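Long-range contacts in aminoglycoside N(3)-acetyltransferase (Enterobacter cloacae, PDB 6NP3), which transfers the acetyl group of acetyl-CoA to the 3-amino group of 2-deoxystreptamine aminoglycosides such as gentamicin, and so probably confers resistance to them: residues A[168-173]-A[252-257]; A[224-229]-A[259-264]. All coordinates share one frame; numbering follows the deposited sequence. Where two conformers were deposited one is given.

In the fold
Helix 251-265 serves both contacts: its first half packs on helix 170-176 in contact 1, its second half on helix 222-233 in contact 2. The two contact centres lie about 9 Å apart on the same side of the chain's centre, and they touch directly. L170 CD1 is 3.9 Å from I226 CG2, A173 CB is 3.7 Å from I259 CG1, and F257 CE1 is 3.7 Å from I226 O. Contact 1 is the one that reaches the active site, since H171 accepts a hydrogen bond from the bound gentamicin. Contact 2 sits a layer further out, with the side chain of I226 about 8 Å from that of H171.

Contact 1 of 2, residues A[168-173]-A[252-257]; sequences TALHYA and ADIVSF. With LLL ((2R,3R,4R,5R)-2-((1S,2S,3R,4S,6R)-4,6-diamino-3-((2R,3R,6S)-3-amino-6-(aminomethyl)-tetrahydro-2H-pyran-2-yloxy)-2-hydr oxycyclohexyloxy)-5-methyl-4-(methylamino)-tetrahydro-2H-pyran-3,5-diol), chain B.
V255 packs against A169, L170, Y172 and A173, four of the five residue pairs of the contact. Its two methyls divide the work. CG1, anti to the backbone N (chi1 170°), meets Y172 CD1 at 3.7 Å and comes obliquely to that ring; it also lies 4.2 Å from A173 CB. CG2 turns to A169, 3.6 Å from A169 O and a little further from A169 CB. The second apolar group is L170 with I254. Their side chains cross at about a right angle, and the terminal methyls touch, L170 CD1 to I254 CD1 at 4.0 Å. L170 CD2 instead lies against the backbone of helix 251-265, 3.5 Å from I254 O.

No hydrogen bond joins the two segments; polar chemistry belongs to the far side of helix 170-176. There the CB of H171 is directed away from segment 252-257, and H171 NE2 accepts a hydrogen bond of 2.8 Å from gentamicin N32, the 3-amine of the deoxystreptamine ring; this nitrogen sits at the imidazole edge, in its plane. ND1 of the same imidazole is bonded to E174 OE2, so both ring nitrogens are held and the tilt of the imidazole is fixed. Y141 meets the ring as well.

Segment 168-173 is thus two-faced: alkyl groups on one side, substrate chemistry on the other. With NE2 accepting from the amine and ND1 paired with a carboxylate, the geometry is consistent with H171 acting as the base of the enzyme's catalytic triad, which would ready this amine for acetylation, while the apolar contact behind it ties its helix to helix 251-265.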
# COMPACT_ATOMS: atom_id res chain seq x y z
N THR A 168 -3.32 -0.08 -3.90
CA THR A 168 -3.76 -0.62 -2.62
C THR A 168 -4.93 0.15 -2.06
O THR A 168 -5.79 -0.43 -1.39
CB THR A 168 -2.60 -0.54 -1.62
OG1 THR A 168 -1.40 -1.04 -2.24
CG2 THR A 168 -2.90 -1.28 -0.36
N ALA A 169 -4.98 1.46 -2.27
CA ALA A 169 -6.05 2.22 -1.68
C ALA A 169 -7.43 1.74 -2.12
O ALA A 169 -8.40 1.95 -1.38
CB ALA A 169 -5.91 3.70 -1.96
N LEU A 170 -7.54 1.14 -3.31
CA LEU A 170 -8.84 0.63 -3.74
C LEU A 170 -9.36 -0.52 -2.89
O LEU A 170 -10.56 -0.81 -2.96
CB LEU A 170 -8.81 0.27 -5.23
CG LEU A 170 -9.01 1.46 -6.16
CD1 LEU A 170 -8.68 1.09 -7.58
CD2 LEU A 170 -10.45 1.95 -6.04
N HIS A 171 -8.51 -1.18 -2.10
CA HIS A 171 -9.06 -2.10 -1.11
C HIS A 171 -9.98 -1.40 -0.11
O HIS A 171 -10.83 -2.09 0.49
CB HIS A 171 -7.96 -2.92 -0.43
CG HIS A 171 -7.20 -3.80 -1.38
ND1 HIS A 171 -7.81 -4.78 -2.12
CD2 HIS A 171 -5.89 -3.86 -1.69
CE1 HIS A 171 -6.91 -5.41 -2.85
NE2 HIS A 171 -5.73 -4.87 -2.61
N TYR A 172 -9.84 -0.09 0.10
CA TYR A 172 -10.81 0.60 0.94
C TYR A 172 -12.19 0.57 0.30
O TYR A 172 -13.21 0.37 0.98
CB TYR A 172 -10.34 2.04 1.19
CG TYR A 172 -11.28 2.83 2.07
CD1 TYR A 172 -12.44 3.37 1.56
CD2 TYR A 172 -11.04 3.00 3.41
CE1 TYR A 172 -13.34 4.05 2.36
CE2 TYR A 172 -11.92 3.70 4.21
CZ TYR A 172 -13.07 4.22 3.68
OH TYR A 172 -13.96 4.89 4.51
N ALA A 173 -12.25 0.81 -1.01
CA ALA A 173 -13.53 0.76 -1.69
C ALA A 173 -14.19 -0.61 -1.53
O ALA A 173 -15.41 -0.71 -1.36
CB ALA A 173 -13.36 1.07 -3.17
N ALA A 252 -8.80 10.06 -3.15
CA ALA A 252 -10.21 10.11 -2.79
C ALA A 252 -11.08 9.92 -4.02
O ALA A 252 -12.12 9.25 -3.96
CB ALA A 252 -10.53 11.43 -2.09
N ASP A 253 -10.68 10.50 -5.15
CA ASP A 253 -11.48 10.39 -6.36
C ASP A 253 -11.53 8.97 -6.89
O ASP A 253 -12.61 8.47 -7.24
CB ASP A 253 -10.96 11.34 -7.43
CG ASP A 253 -11.94 11.51 -8.56
OD1 ASP A 253 -13.07 11.97 -8.30
OD2 ASP A 253 -11.58 11.18 -9.70
N ILE A 254 -10.39 8.27 -6.95
CA ILE A 254 -10.42 6.90 -7.48
C ILE A 254 -11.16 5.96 -6.53
O ILE A 254 -11.86 5.05 -6.98
CB ILE A 254 -9.01 6.38 -7.83
CG1 ILE A 254 -9.11 5.15 -8.75
CG2 ILE A 254 -8.18 6.11 -6.58
CD1 ILE A 254 -7.81 4.64 -9.29
N VAL A 255 -11.05 6.18 -5.22
CA VAL A 255 -11.78 5.34 -4.28
C VAL A 255 -13.28 5.59 -4.37
O VAL A 255 -14.08 4.64 -4.38
CB VAL A 255 -11.22 5.52 -2.85
CG1 VAL A 255 -12.13 4.86 -1.82
CG2 VAL A 255 -9.81 4.92 -2.80
N SER A 256 -13.71 6.85 -4.46
CA SER A 256 -15.13 7.09 -4.67
C SER A 256 -15.62 6.43 -5.95
O SER A 256 -16.68 5.77 -5.98
CB SER A 256 -15.39 8.59 -4.69
OG SER A 256 -15.14 9.16 -3.42
N PHE A 257 -14.85 6.57 -7.03
CA PHE A 257 -15.20 5.93 -8.29
C PHE A 257 -15.32 4.43 -8.09
O PHE A 257 -16.25 3.79 -8.62
CB PHE A 257 -14.13 6.26 -9.33
CG PHE A 257 -14.31 5.57 -10.65
CD1 PHE A 257 -13.77 4.32 -10.87
CD2 PHE A 257 -15.01 6.17 -11.68
CE1 PHE A 257 -13.91 3.67 -12.07
CE2 PHE A 257 -15.16 5.50 -12.89
CZ PHE A 257 -14.58 4.29 -13.09
C11 LLL B . -1.56 -9.39 -5.67
O11 LLL B . -1.96 -8.22 -4.91
C21 LLL B . -0.70 -8.90 -6.83
N21 LLL B . 0.32 -8.01 -6.27
C31 LLL B . -1.51 -8.06 -7.75
C41 LLL B . -2.64 -8.91 -8.30
C51 LLL B . -3.45 -9.43 -7.11
O51 LLL B . -2.63 -10.14 -6.23
C61 LLL B . -4.53 -10.38 -7.59
N61 LLL B . -5.26 -10.87 -6.43
C12 LLL B . -2.39 -7.77 -0.74
N12 LLL B . -2.85 -7.76 0.65
C22 LLL B . -3.35 -7.01 -1.65
C32 LLL B . -2.75 -7.00 -3.04
N32 LLL B . -3.63 -6.26 -3.94
C42 LLL B . -2.56 -8.41 -3.62
C52 LLL B . -1.72 -9.24 -2.66
O52 LLL B . -1.71 -10.57 -3.11
C62 LLL B . -2.25 -9.21 -1.24
O62 LLL B . -1.33 -9.88 -0.40
C13 LLL B . -1.82 -10.92 0.44
C23 LLL B . -0.94 -10.92 1.69
O23 LLL B . -0.96 -9.62 2.24
C33 LLL B . 0.52 -11.24 1.32
N33 LLL B . 1.33 -11.36 2.55
C43 LLL B . 0.54 -12.57 0.53
O43 LLL B . 0.21 -13.59 1.44
C53 LLL B . -0.46 -12.52 -0.63
O53 LLL B . -1.76 -12.20 -0.21
C83 LLL B . 1.94 -12.81 -0.06
C93 LLL B . 2.52 -10.48 2.47

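Contact 2 of 2, residues A[224-229]-A[259-264]; sequences ERIARD and IEWLEA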
# COMPACT_ATOMS: atom_id res chain seq x y z
N GLU A 224 -7.80 -4.02 -10.09
CA GLU A 224 -7.32 -3.85 -11.45
C GLU A 224 -8.43 -3.41 -12.38
O GLU A 224 -8.23 -2.53 -13.23
CB GLU A 224 -6.66 -5.13 -11.95
CG GLU A 224 -6.17 -5.02 -13.37
CD GLU A 224 -5.34 -6.20 -13.85
OE1 GLU A 224 -4.94 -7.05 -13.02
OE2 GLU A 224 -5.08 -6.25 -15.06
N ARG A 225 -9.59 -4.03 -12.28
CA ARG A 225 -10.68 -3.68 -13.18
C ARG A 225 -11.15 -2.26 -12.94
O ARG A 225 -11.43 -1.52 -13.90
CB ARG A 225 -11.82 -4.68 -13.04
CG ARG A 225 -11.42 -6.11 -13.43
CD ARG A 225 -12.56 -6.90 -14.16
NE ARG A 225 -13.11 -6.06 -15.23
CZ ARG A 225 -14.39 -5.76 -15.37
NH1 ARG A 225 -15.31 -6.27 -14.56
NH2 ARG A 225 -14.76 -4.96 -16.36
N ILE A 226 -11.26 -1.85 -11.67
CA ILE A 226 -11.67 -0.49 -11.35
C ILE A 226 -10.64 0.50 -11.88
O ILE A 226 -11.00 1.50 -12.52
CB ILE A 226 -11.86 -0.32 -9.84
CG1 ILE A 226 -13.03 -1.16 -9.33
CG2 ILE A 226 -12.03 1.14 -9.50
CD1 ILE A 226 -13.01 -1.30 -7.84
N ALA A 227 -9.36 0.25 -11.61
CA ALA A 227 -8.33 1.22 -11.97
C ALA A 227 -8.21 1.36 -13.48
O ALA A 227 -8.04 2.48 -14.00
CB ALA A 227 -7.01 0.79 -11.35
N ARG A 228 -8.30 0.26 -14.22
CA ARG A 228 -8.26 0.36 -15.68
C ARG A 228 -9.40 1.22 -16.20
O ARG A 228 -9.21 2.07 -17.08
CB ARG A 228 -8.35 -1.02 -16.33
CG ARG A 228 -7.09 -1.82 -16.39
CD ARG A 228 -7.26 -3.13 -17.18
NE ARG A 228 -6.16 -4.04 -16.88
CZ ARG A 228 -4.92 -3.88 -17.32
NH1 ARG A 228 -4.62 -2.83 -18.08
NH2 ARG A 228 -3.98 -4.75 -17.00
N ASP A 229 -10.62 0.96 -15.72
CA ASP A 229 -11.77 1.77 -16.12
C ASP A 229 -11.53 3.23 -15.77
O ASP A 229 -11.64 4.12 -16.63
CB ASP A 229 -13.04 1.25 -15.44
CG ASP A 229 -14.00 0.58 -16.41
OD1 ASP A 229 -13.76 0.61 -17.63
OD2 ASP A 229 -15.01 0.02 -15.95
N ILE A 259 -16.02 2.66 -5.29
CA ILE A 259 -17.24 2.34 -4.55
C ILE A 259 -18.44 2.33 -5.49
O ILE A 259 -19.27 1.42 -5.48
CB ILE A 259 -17.44 3.32 -3.37
CG1 ILE A 259 -16.29 3.17 -2.37
CG2 ILE A 259 -18.80 3.13 -2.71
CD1 ILE A 259 -16.22 4.32 -1.38
N GLU A 260 -18.58 3.41 -6.26
CA GLU A 260 -19.67 3.50 -7.23
C GLU A 260 -19.61 2.35 -8.24
O GLU A 260 -20.65 1.79 -8.62
CB GLU A 260 -19.64 4.85 -7.93
CG GLU A 260 -19.88 6.02 -7.02
CD GLU A 260 -19.70 7.37 -7.69
OE1 GLU A 260 -19.66 7.44 -8.93
OE2 GLU A 260 -19.60 8.38 -6.95
N TRP A 261 -18.41 2.00 -8.69
CA TRP A 261 -18.24 0.98 -9.72
C TRP A 261 -18.73 -0.37 -9.21
O TRP A 261 -19.49 -1.07 -9.89
CB TRP A 261 -16.76 0.91 -10.08
CG TRP A 261 -16.35 0.08 -11.24
CD1 TRP A 261 -16.06 0.54 -12.50
CD2 TRP A 261 -16.09 -1.32 -11.26
NE1 TRP A 261 -15.66 -0.50 -13.30
CE2 TRP A 261 -15.68 -1.65 -12.56
CE3 TRP A 261 -16.18 -2.35 -10.30
CZ2 TRP A 261 -15.34 -2.95 -12.93
CZ3 TRP A 261 -15.85 -3.63 -10.67
CH2 TRP A 261 -15.44 -3.92 -11.98
N LEU A 262 -18.31 -0.74 -8.00
CA LEU A 262 -18.75 -1.98 -7.39
C LEU A 262 -20.25 -1.98 -7.13
O LEU A 262 -20.94 -2.96 -7.42
CB LEU A 262 -18.00 -2.22 -6.08
CG LEU A 262 -16.53 -2.59 -6.26
CD1 LEU A 262 -15.79 -2.41 -4.95
CD2 LEU A 262 -16.35 -4.00 -6.82
N GLU A 263 -20.79 -0.88 -6.59
CA GLU A 263 -22.21 -0.86 -6.22
C GLU A 263 -23.13 -0.82 -7.44
O GLU A 263 -24.26 -1.31 -7.38
CB GLU A 263 -22.49 0.32 -5.29
CG GLU A 263 -21.86 0.06 -3.92
CD GLU A 263 -21.94 1.17 -2.89
OE1 GLU A 263 -22.48 2.25 -3.16
OE2 GLU A 263 -21.40 0.96 -1.77
N ALA A 264 -22.63 -0.30 -8.57
CA ALA A 264 -23.40 -0.33 -9.80
C ALA A 264 -23.46 -1.74 -10.39
O ALA A 264 -24.41 -2.06 -11.12
CB ALA A 264 -22.80 0.63 -10.84
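W261 reaches across to helix 222-233, and its indole has I226 over one face and R225 and D229 at its edge. From CB the chain leaves with CG anti to the backbone N, which carries the indole out to the other helix. CG and CD2 come under I226 CG1. That carbon lies over the face in a CH-pi contact, 3.9 Å from the centroid of the six-membered ring; W261 CE3 is the nearest ring atom, 3.5 Å from I226 CG1. On the pyrrole side, in the conformer given, NE1 donates to D229 OD2 at 2.8 Å. The bond is nearly straight (170°), lies in the indole plane and uses the anti lone pair of OD2; with D229 in this position it sets the rotation of the ring. At the far end, CZ2 and CH2 meet R225: W261 CH2 is 3.8 Å from R225 CB and 3.5 Å from R225 NH1. The bent arginine folds back to set a guanidinium face against this indole edge, the two planes 67° apart. R265 adds a cation-pi contact to the ring.

Beside the indole, I226 CD1 continues to L262 CG at 4.1 Å. The axes of segments 224-229 and 259-264 approach to 10.4 Å, their N-to-C directions 115° apart, with the indole as the main side chain between them. This is helix-on-helix packing in the antibiotic N-acetyltransferase fold, joining the C-terminal helix to helix 222-233.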